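Local structure of putative sugar isomerase (Parabacteroides distasonis, 3LMZ) at residues 14-19 / 214-219; 26-31 / 50-55; 167-172 / 191-196. The protein is a putative sugar isomerase with a xylose isomerase-like TIM barrel, although its natural substrate remains to be established. One frame throughout, in Å; residues are numbered along the deposited sequence.

Interaction 1: 14-19 / 214-219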
loop_
_atom_site.group_PDB
_atom_site.type_symbol
_atom_site.label_atom_id
_atom_site.label_comp_id
_atom_site.label_asym_id
_atom_site.label_seq_id
_atom_site.Cartn_x
_atom_site.Cartn_y
_atom_site.Cartn_z
ATOM N N ALA A 14 10.333 10.644 -8.249
ATOM C CA ALA A 14 11.501 10.204 -9.021
ATOM C C ALA A 14 11.095 9.564 -10.343
ATOM O O ALA A 14 10.004 9.007 -10.482
ATOM C CB ALA A 14 12.377 9.254 -8.180
ATOM N N VAL A 15 11.966 9.735 -11.337
ATOM C CA VAL A 15 11.795 9.122 -12.664
ATOM C C VAL A 15 12.405 7.749 -12.654
ATOM O O VAL A 15 13.488 7.567 -12.107
ATOM C CB VAL A 15 12.470 10.003 -13.761
ATOM C CG1 VAL A 15 12.420 9.338 -15.132
ATOM C CG2 VAL A 15 11.818 11.393 -13.786
ATOM N N ASN A 16 11.678 6.767 -13.193
ATOM C CA ASN A 16 12.176 5.392 -13.251
ATOM C C ASN A 16 12.007 4.843 -14.644
ATOM O O ASN A 16 11.076 5.189 -15.347
ATOM C CB ASN A 16 11.375 4.503 -12.289
ATOM C CG ASN A 16 11.583 4.901 -10.829
ATOM O OD1 ASN A 16 12.693 4.759 -10.316
ATOM N ND2 ASN A 16 10.525 5.380 -10.146
ATOM N N PRO A 17 12.938 4.004 -15.087
ATOM C CA PRO A 17 12.879 3.471 -16.468
ATOM C C PRO A 17 11.932 2.292 -16.698
ATOM O O PRO A 17 11.626 1.943 -17.852
ATOM C CB PRO A 17 14.306 2.995 -16.701
ATOM C CG PRO A 17 14.796 2.573 -15.342
ATOM C CD PRO A 17 14.142 3.564 -14.355
ATOM N N PHE A 18 11.617 1.608 -15.604
ATOM C CA PHE A 18 10.769 0.443 -15.612
ATOM C C PHE A 18 9.279 0.813 -15.553
ATOM O O PHE A 18 8.917 1.931 -15.214
ATOM C CB PHE A 18 11.162 -0.496 -14.445
ATOM C CG PHE A 18 10.729 0.026 -13.107
ATOM C CD1 PHE A 18 9.412 -0.072 -12.698
ATOM C CD2 PHE A 18 11.609 0.654 -12.294
ATOM C CE1 PHE A 18 8.986 0.454 -11.493
ATOM C CE2 PHE A 18 11.125 1.186 -10.997
ATOM C CZ PHE A 18 9.862 1.057 -10.667
ATOM N N HIS A 19 8.433 -0.172 -15.820
ATOM C CA HIS A 19 6.986 -0.017 -15.771
ATOM C C HIS A 19 6.402 -1.002 -14.743
ATOM O O HIS A 19 6.738 -2.182 -14.721
ATOM C CB HIS A 19 6.409 -0.321 -17.123
ATOM C CG HIS A 19 7.055 0.441 -18.231
ATOM N ND1 HIS A 19 6.714 1.743 -18.501
ATOM C CD2 HIS A 19 8.046 0.108 -19.100
ATOM C CE1 HIS A 19 7.441 2.169 -19.520
ATOM N NE2 HIS A 19 8.263 1.205 -19.894
ATOM N N ALA A 214 17.463 -0.636 -3.076
ATOM C CA ALA A 214 18.618 -1.050 -3.833
ATOM C C ALA A 214 18.252 -1.535 -5.244
ATOM O O ALA A 214 18.977 -1.257 -6.220
ATOM C CB ALA A 214 19.432 -2.111 -3.050
ATOM N N LEU A 215 17.141 -2.250 -5.317
ATOM C CA LEU A 215 16.629 -2.767 -6.570
ATOM C C LEU A 215 16.279 -1.583 -7.500
ATOM O O LEU A 215 16.675 -1.536 -8.670
ATOM C CB LEU A 215 15.448 -3.708 -6.293
ATOM C CG LEU A 215 14.874 -4.428 -7.486
ATOM C CD1 LEU A 215 15.889 -5.503 -8.042
ATOM C CD2 LEU A 215 13.461 -5.060 -7.237
ATOM N N ILE A 216 15.580 -0.608 -6.957
ATOM C CA ILE A 216 15.197 0.566 -7.744
ATOM C C ILE A 216 16.417 1.359 -8.233
ATOM O O ILE A 216 16.500 1.729 -9.403
ATOM C CB ILE A 216 14.309 1.463 -6.909
ATOM C CG1 ILE A 216 12.936 0.799 -6.774
ATOM C CG2 ILE A 216 14.272 2.917 -7.448
ATOM C CD1 ILE A 216 12.073 0.916 -7.922
ATOM N N ARG A 217 17.409 1.560 -7.363
ATOM C CA ARG A 217 18.602 2.243 -7.788
ATOM C C ARG A 217 19.326 1.460 -8.872
ATOM O O ARG A 217 19.863 2.041 -9.819
ATOM C CB ARG A 217 19.539 2.492 -6.600
ATOM C CG ARG A 217 19.091 3.557 -5.653
ATOM C CD ARG A 217 20.147 3.795 -4.558
ATOM N NE ARG A 217 19.466 4.300 -3.381
ATOM C CZ ARG A 217 19.186 3.584 -2.290
ATOM N NH1 ARG A 217 19.616 2.320 -2.129
ATOM N NH2 ARG A 217 18.537 4.181 -1.306
HETATM N N MSE A 218 19.360 0.136 -8.736
HETATM C CA MSE A 218 20.048 -0.686 -9.711
HETATM C C MSE A 218 19.359 -0.695 -11.067
HETATM O O MSE A 218 20.010 -0.738 -12.134
HETATM C CB MSE A 218 20.257 -2.132 -9.205
HETATM C CG MSE A 218 21.145 -2.962 -10.124
HETATM SE SE MSE A 218 22.891 -2.230 -10.482
HETATM C CE MSE A 218 23.649 -2.358 -8.702
HETATM N N MSE A 219 18.046 -0.649 -11.051
HETATM C CA MSE A 219 17.304 -0.605 -12.320
HETATM C C MSE A 219 17.584 0.674 -13.081
HETATM O O MSE A 219 17.647 0.673 -14.303
HETATM C CB MSE A 219 15.798 -0.830 -12.139
HETATM C CG MSE A 219 15.433 -2.252 -11.683
HETATM SE SE MSE A 219 13.538 -2.621 -11.632
HETATM C CE MSE A 219 13.183 -1.579 -10.040
HETATM O O HOH W 1 14.093 2.130 -10.882
#
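The amide oxygen of Asn-16, which rests against Ile-216, is gripped twice: a water donates to OD1 at 3.0 Å, and NE of Arg-220, one residue past the helical segment, donates to it as well. That water gives its other hydrogen to Ile-216 O at 2.9 Å, joining the loop to a helix carbonyl. Asparagine suits the place because its amide can accept at one end and donate at the other; here ND2 donates to Ser-254 O on helix 240-256. Next to this polar patch the contact is apolar. Phe-18 holds its CG between the backbone N and the carbonyl carbon (chi1 73°), which sends the ring in toward the helix. There CE2 and CZ meet Ile-216 CD1 obliquely, CE2 at only 3.2 Å, a very tight approach for two carbons; the two side chains cross at about a right angle. Met-219, present as selenomethionine, adds a Met-aromatic contact: SE stands 4.5 Å from the centroid of the Phe-18 ring, obliquely placed at 39° from the ring normal. Its chain bends at chi3 (-74°), and this returns the methyl CE to the ring, 3.5 Å from Phe-18 CD2. A long, flexible residue fits here because it can mould itself to the aromatic ring. Pro-17 lays its CG 3.6 Å from Met-219 O, bringing the stiff pyrrolidine beside the helix backbone. The chemistry is thus divided: the apolar ring, branch and selenium pack the lead-in to strand 19-22 on helix 212-221, while the amide and its water link the loop to a helix carbonyl by hydrogen bonds.

Interaction 2: 26-31 / 50-55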
loop_
_atom_site.group_PDB
_atom_site.type_symbol
_atom_site.label_atom_id
_atom_site.label_comp_id
_atom_site.label_asym_id
_atom_site.label_seq_id
_atom_site.Cartn_x
_atom_site.Cartn_y
_atom_site.Cartn_z
ATOM N N THR A 26 -0.967 -13.861 -9.740
ATOM C CA THR A 26 -1.565 -13.175 -8.585
ATOM C C THR A 26 -3.082 -13.418 -8.490
ATOM O O THR A 26 -3.654 -13.502 -7.397
ATOM C CB THR A 26 -1.267 -11.704 -8.661
ATOM O OG1 THR A 26 0.142 -11.522 -8.560
ATOM C CG2 THR A 26 -1.960 -10.910 -7.551
ATOM N N PHE A 27 -3.745 -13.458 -9.682
ATOM C CA PHE A 27 -5.184 -13.599 -9.819
ATOM C C PHE A 27 -5.562 -14.992 -10.331
ATOM O O PHE A 27 -6.636 -15.148 -10.906
ATOM C CB PHE A 27 -5.684 -12.477 -10.747
ATOM C CG PHE A 27 -5.624 -11.123 -10.121
ATOM C CD1 PHE A 27 -6.622 -10.696 -9.253
ATOM C CD2 PHE A 27 -4.532 -10.295 -10.330
ATOM C CE1 PHE A 27 -6.549 -9.454 -8.642
ATOM C CE2 PHE A 27 -4.475 -9.054 -9.700
ATOM C CZ PHE A 27 -5.455 -8.666 -8.852
ATOM N N VAL A 28 -4.840 -16.048 -9.950
ATOM C CA VAL A 28 -5.190 -17.399 -10.393
ATOM C C VAL A 28 -6.581 -17.809 -9.958
ATOM O O VAL A 28 -7.240 -18.579 -10.657
ATOM C CB VAL A 28 -4.147 -18.433 -9.910
ATOM C CG1 VAL A 28 -4.109 -18.555 -8.350
ATOM C CG2 VAL A 28 -4.362 -19.828 -10.573
ATOM N N ASN A 29 -7.061 -17.287 -8.812
ATOM C CA ASN A 29 -8.358 -17.633 -8.298
ATOM C C ASN A 29 -9.514 -16.699 -8.734
ATOM O O ASN A 29 -10.670 -16.853 -8.249
ATOM C CB ASN A 29 -8.316 -17.743 -6.756
ATOM C CG ASN A 29 -7.491 -18.945 -6.283
ATOM O OD1 ASN A 29 -7.593 -20.013 -6.874
ATOM N ND2 ASN A 29 -6.658 -18.758 -5.289
ATOM N N PHE A 30 -9.212 -15.734 -9.625
ATOM C CA PHE A 30 -10.123 -14.698 -10.053
ATOM C C PHE A 30 -10.241 -14.564 -11.549
ATOM O O PHE A 30 -9.274 -14.843 -12.278
ATOM C CB PHE A 30 -9.757 -13.368 -9.405
ATOM C CG PHE A 30 -9.797 -13.471 -7.901
ATOM C CD1 PHE A 30 -11.002 -13.408 -7.221
ATOM C CD2 PHE A 30 -8.687 -13.852 -7.208
ATOM C CE1 PHE A 30 -11.089 -13.598 -5.837
ATOM C CE2 PHE A 30 -8.742 -14.059 -5.836
ATOM C CZ PHE A 30 -9.960 -13.935 -5.136
ATOM N N ASP A 31 -11.417 -14.181 -12.021
ATOM C CA ASP A 31 -11.623 -13.977 -13.435
ATOM C C ASP A 31 -10.979 -12.712 -13.964
ATOM O O ASP A 31 -10.468 -11.853 -13.225
ATOM C CB ASP A 31 -13.088 -14.118 -13.858
ATOM C CG ASP A 31 -13.979 -13.116 -13.253
ATOM O OD1 ASP A 31 -13.507 -12.033 -12.859
ATOM O OD2 ASP A 31 -15.214 -13.375 -13.210
ATOM N N LYS A 50 -2.085 -14.719 -18.664
ATOM C CA LYS A 50 -2.110 -16.128 -18.323
ATOM C C LYS A 50 -3.240 -16.868 -19.029
ATOM O O LYS A 50 -4.251 -16.274 -19.369
ATOM C CB LYS A 50 -2.194 -16.325 -16.808
ATOM C CG LYS A 50 -0.889 -16.145 -16.056
ATOM C CD LYS A 50 0.179 -17.124 -16.321
ATOM C CE LYS A 50 -0.148 -18.525 -15.857
ATOM N NZ LYS A 50 1.000 -19.431 -15.992
ATOM N N ASP A 51 -2.990 -18.154 -19.259
ATOM C CA ASP A 51 -3.931 -19.006 -19.954
ATOM C C ASP A 51 -5.305 -19.101 -19.293
ATOM O O ASP A 51 -6.318 -19.257 -19.972
ATOM C CB ASP A 51 -3.343 -20.400 -20.211
ATOM C CG ASP A 51 -2.923 -21.173 -18.922
ATOM O OD1 ASP A 51 -2.990 -20.623 -17.815
ATOM O OD2 ASP A 51 -2.486 -22.341 -19.090
ATOM N N PHE A 52 -5.364 -18.963 -17.955
ATOM C CA PHE A 52 -6.667 -18.958 -17.254
ATOM C C PHE A 52 -7.522 -17.708 -17.469
ATOM O O PHE A 52 -8.725 -17.668 -17.132
ATOM C CB PHE A 52 -6.475 -19.312 -15.760
ATOM C CG PHE A 52 -5.405 -18.526 -15.062
ATOM C CD1 PHE A 52 -5.632 -17.216 -14.692
ATOM C CD2 PHE A 52 -4.228 -19.153 -14.612
ATOM C CE1 PHE A 52 -4.673 -16.511 -14.021
ATOM C CE2 PHE A 52 -3.309 -18.421 -13.953
ATOM C CZ PHE A 52 -3.528 -17.131 -13.634
ATOM N N HIS A 53 -6.912 -16.678 -18.035
ATOM C CA HIS A 53 -7.611 -15.505 -18.529
ATOM C C HIS A 53 -7.798 -15.470 -20.072
ATOM O O HIS A 53 -8.854 -15.020 -20.566
ATOM C CB HIS A 53 -6.918 -14.235 -18.048
ATOM C CG HIS A 53 -7.014 -14.017 -16.593
ATOM N ND1 HIS A 53 -6.059 -13.323 -15.886
ATOM C CD2 HIS A 53 -7.941 -14.431 -15.694
ATOM C CE1 HIS A 53 -6.415 -13.281 -14.606
ATOM N NE2 HIS A 53 -7.549 -13.951 -14.459
ATOM N N LEU A 54 -6.793 -15.949 -20.814
ATOM C CA LEU A 54 -6.888 -15.979 -22.267
ATOM C C LEU A 54 -6.288 -17.309 -22.741
ATOM O O LEU A 54 -5.066 -17.406 -22.992
ATOM C CB LEU A 54 -6.160 -14.815 -22.901
ATOM C CG LEU A 54 -6.310 -14.648 -24.423
ATOM C CD1 LEU A 54 -7.771 -14.372 -24.796
ATOM C CD2 LEU A 54 -5.379 -13.550 -24.968
ATOM N N PRO A 55 -7.127 -18.326 -22.856
ATOM C CA PRO A 55 -6.620 -19.637 -23.275
ATOM C C PRO A 55 -5.927 -19.611 -24.623
ATOM O O PRO A 55 -6.304 -18.814 -25.506
ATOM C CB PRO A 55 -7.861 -20.509 -23.302
ATOM C CG PRO A 55 -8.769 -19.837 -22.310
ATOM C CD PRO A 55 -8.548 -18.390 -22.507
#
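His-53 reaches across to the turn formed by residues 27-30 and ends in a hydrogen bond to it. CB carries CG anti to the carbonyl carbon (chi1 -68°), a setting that swings the imidazole toward the 26-31 segment. Phe-52 CD1 lies 3.7 Å above the plane of the His-53 ring, over its centre. At the rim, CE1 touches Phe-27 CB at 4.0 Å, and on the other flank CD2 approaches Phe-30 O. The tip, NE2, donates to Phe-30 O over 2.9 Å with an N-H...O angle of 160°. The oxygen lies in the imidazole plane, whereas the donor is tilted 26° from the carbonyl plane. Histidine suits the place because one flat ring offers an N-H at its edge and a face for an aromatic neighbour. With an alanine in place of His-53, Phe-30 O is likely to lose this donor and Phe-52 CD1 the ring it lies over. Phe-52 fills the other half of the contact: Val-28 CA sits over one face in a CH-pi contact, 4.0 Å from the ring centroid. The valine methyl CG2 approaches CE2 of the same ring at 3.8 Å, the two side chains crossing at about a right angle. The partner segment holds its shape through a type I turn, closed by Phe-30 N to Phe-27 O at 2.9 Å. Asp-31, right after it, is the N-cap of helix 32-41, its OD1 bonded to Thr-34 N. The contact therefore joins two loops of the barrel, one running from strand 19-22 into helix 32-41, the other from strand 46-49 toward helix 60-72.

Interaction 3: 167-172 / 191-196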
loop_
_atom_site.group_PDB
_atom_site.type_symbol
_atom_site.label_atom_id
_atom_site.label_comp_id
_atom_site.label_asym_id
_atom_site.label_seq_id
_atom_site.Cartn_x
_atom_site.Cartn_y
_atom_site.Cartn_z
ATOM N N ASP A 167 14.916 -15.764 -6.245
ATOM C CA ASP A 167 16.363 -15.613 -6.264
ATOM C C ASP A 167 16.902 -15.501 -4.824
ATOM O O ASP A 167 17.856 -16.171 -4.469
ATOM C CB ASP A 167 16.745 -14.390 -7.114
ATOM C CG ASP A 167 18.139 -14.492 -7.778
ATOM O OD1 ASP A 167 18.504 -15.550 -8.334
ATOM O OD2 ASP A 167 18.791 -13.426 -7.763
ATOM N N LEU A 168 16.275 -14.640 -4.010
ATOM C CA LEU A 168 16.744 -14.436 -2.661
ATOM C C LEU A 168 16.574 -15.729 -1.862
ATOM O O LEU A 168 17.426 -16.090 -1.051
ATOM C CB LEU A 168 16.099 -13.255 -1.966
ATOM C CG LEU A 168 16.732 -12.770 -0.632
ATOM C CD1 LEU A 168 17.976 -11.920 -0.844
ATOM C CD2 LEU A 168 15.733 -11.965 0.222
ATOM N N ARG A 169 15.472 -16.455 -2.083
ATOM C CA ARG A 169 15.240 -17.730 -1.376
ATOM C C ARG A 169 16.267 -18.786 -1.756
ATOM O O ARG A 169 16.520 -19.700 -0.932
ATOM C CB ARG A 169 13.853 -18.262 -1.626
ATOM C CG ARG A 169 12.790 -17.429 -0.917
ATOM C CD ARG A 169 11.373 -17.930 -1.258
ATOM N NE ARG A 169 11.204 -19.315 -0.858
ATOM C CZ ARG A 169 11.114 -20.359 -1.695
ATOM N NH1 ARG A 169 11.129 -20.200 -2.994
ATOM N NH2 ARG A 169 10.986 -21.598 -1.192
ATOM N N ASN A 170 16.856 -18.686 -2.945
ATOM C CA ASN A 170 17.953 -19.552 -3.303
ATOM C C ASN A 170 19.296 -19.101 -2.692
ATOM O O ASN A 170 20.339 -19.752 -2.989
ATOM C CB ASN A 170 18.116 -19.717 -4.821
ATOM C CG ASN A 170 18.653 -21.082 -5.185
ATOM O OD1 ASN A 170 18.121 -22.106 -4.740
ATOM N ND2 ASN A 170 19.725 -21.105 -5.974
ATOM N N GLY A 171 19.308 -18.066 -1.853
ATOM C CA GLY A 171 20.553 -17.537 -1.305
ATOM C C GLY A 171 21.370 -16.593 -2.197
ATOM O O GLY A 171 22.563 -16.331 -1.933
ATOM N N CYS A 172 20.693 -15.998 -3.194
ATOM C CA CYS A 172 21.300 -15.104 -4.165
ATOM C C CYS A 172 20.859 -13.706 -3.855
ATOM O O CYS A 172 19.794 -13.529 -3.255
ATOM C CB CYS A 172 20.920 -15.486 -5.584
ATOM S SG CYS A 172 21.369 -17.184 -6.035
ATOM N N LYS A 191 8.161 -9.216 -5.561
ATOM C CA LYS A 191 7.483 -9.882 -4.446
ATOM C C LYS A 191 8.474 -9.772 -3.292
ATOM O O LYS A 191 9.656 -9.389 -3.497
ATOM C CB LYS A 191 7.184 -11.372 -4.756
ATOM C CG LYS A 191 8.435 -12.165 -5.174
ATOM C CD LYS A 191 8.133 -13.621 -5.533
ATOM C CE LYS A 191 7.295 -13.736 -6.780
ATOM N NZ LYS A 191 7.258 -15.206 -7.253
ATOM N N ASP A 192 7.961 -10.039 -2.104
ATOM C CA ASP A 192 8.800 -10.064 -0.941
ATOM C C ASP A 192 8.737 -11.414 -0.226
ATOM O O ASP A 192 7.767 -12.147 -0.361
ATOM C CB ASP A 192 8.403 -8.940 0.028
ATOM C CG ASP A 192 9.592 -8.338 0.822
ATOM O OD1 ASP A 192 10.700 -8.974 0.872
ATOM O OD2 ASP A 192 9.357 -7.237 1.486
ATOM N N VAL A 193 9.754 -11.728 0.542
ATOM C CA VAL A 193 9.920 -13.018 1.233
ATOM C C VAL A 193 10.439 -12.793 2.646
ATOM O O VAL A 193 11.153 -11.820 2.907
ATOM C CB VAL A 193 10.881 -13.959 0.390
ATOM C CG1 VAL A 193 10.173 -14.342 -0.939
ATOM C CG2 VAL A 193 12.295 -13.339 0.199
ATOM N N THR A 194 10.217 -13.775 3.539
ATOM C CA THR A 194 10.539 -13.616 4.968
ATOM C C THR A 194 11.978 -14.057 5.304
ATOM O O THR A 194 12.470 -13.763 6.377
ATOM C CB THR A 194 9.561 -14.385 5.844
ATOM O OG1 THR A 194 9.665 -15.785 5.523
ATOM C CG2 THR A 194 8.108 -13.923 5.584
ATOM N N ASP A 195 12.639 -14.727 4.361
ATOM C CA ASP A 195 14.003 -15.183 4.599
ATOM C C ASP A 195 14.682 -15.485 3.288
ATOM O O ASP A 195 13.993 -15.823 2.306
ATOM C CB ASP A 195 14.037 -16.458 5.500
ATOM C CG ASP A 195 15.393 -16.746 6.069
ATOM O OD1 ASP A 195 16.214 -15.818 6.214
ATOM O OD2 ASP A 195 15.651 -17.922 6.375
ATOM N N SER A 196 16.000 -15.369 3.271
ATOM C CA SER A 196 16.837 -15.733 2.130
ATOM C C SER A 196 17.190 -17.237 2.164
ATOM O O SER A 196 18.368 -17.622 2.094
ATOM C CB SER A 196 18.111 -14.873 2.152
ATOM O OG SER A 196 18.763 -14.935 3.429
#
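Apolar contact comes first, between Leu-168 and Val-193. With chi1 at -168°, the leucine turns CG away from the backbone N and beside the carbonyl carbon, which carries CD2 to within 3.7 Å of Val-193 CG2. The other valine methyl, CG1, lies 3.8 Å from Arg-169 CD, so the branched side chain meets both helix residues at once. Ser-196 also packs on Leu-168, its CB 3.8 Å from the leucine CG; a small residue suits this close passage, where Ser-196 CA comes 3.3 Å from Leu-168 O. Val-7 of the second subunit packs on both Leu-168 and Ser-196. The polar interactions are made largely with neighbouring loops: Arg-169, whose aliphatic part lines the contact, forms a salt bridge with Asp-137 and donates to the carbonyls of Lys-198 and Gly-200. Asp-192 OD1 accepts from Val-193 N at 2.9 Å and from Ile-210 N. Backbone bonds close the helix: Gly-171 N to Leu-168 O at 2.8 Å and Cys-172 N to Asp-167 O at 3.1 Å. The positive phi of Gly-171 (80°) suits glycine, and the result is a Schellman motif, ending the short helix that follows strand 158-163 of the TIM barrel beside the end of strand 185-193.

Interactions 2 and 3 lie in series along the chain, and both are nested inside the long loop closed by interaction 1. Interactions 1 and 2 sit on opposite sides of the chain's centre, their own centres 28 Å apart. Interaction 3 has its centre 20 Å from that of interaction 1 and 25 Å from that of interaction 2; its nearest atoms come within about 7 Å and 8 Å of them, without touching. A bound citrate, probably from the crystallisation liquor, accepts a hydrogen bond from Lys-50 NZ and lies about 6 Å from the Phe-52 side chain. Lys-191 forms salt bridges with Asp-163, Glu-231 and Glu-233, a charged cluster consistent with a pocket at the barrel mouth.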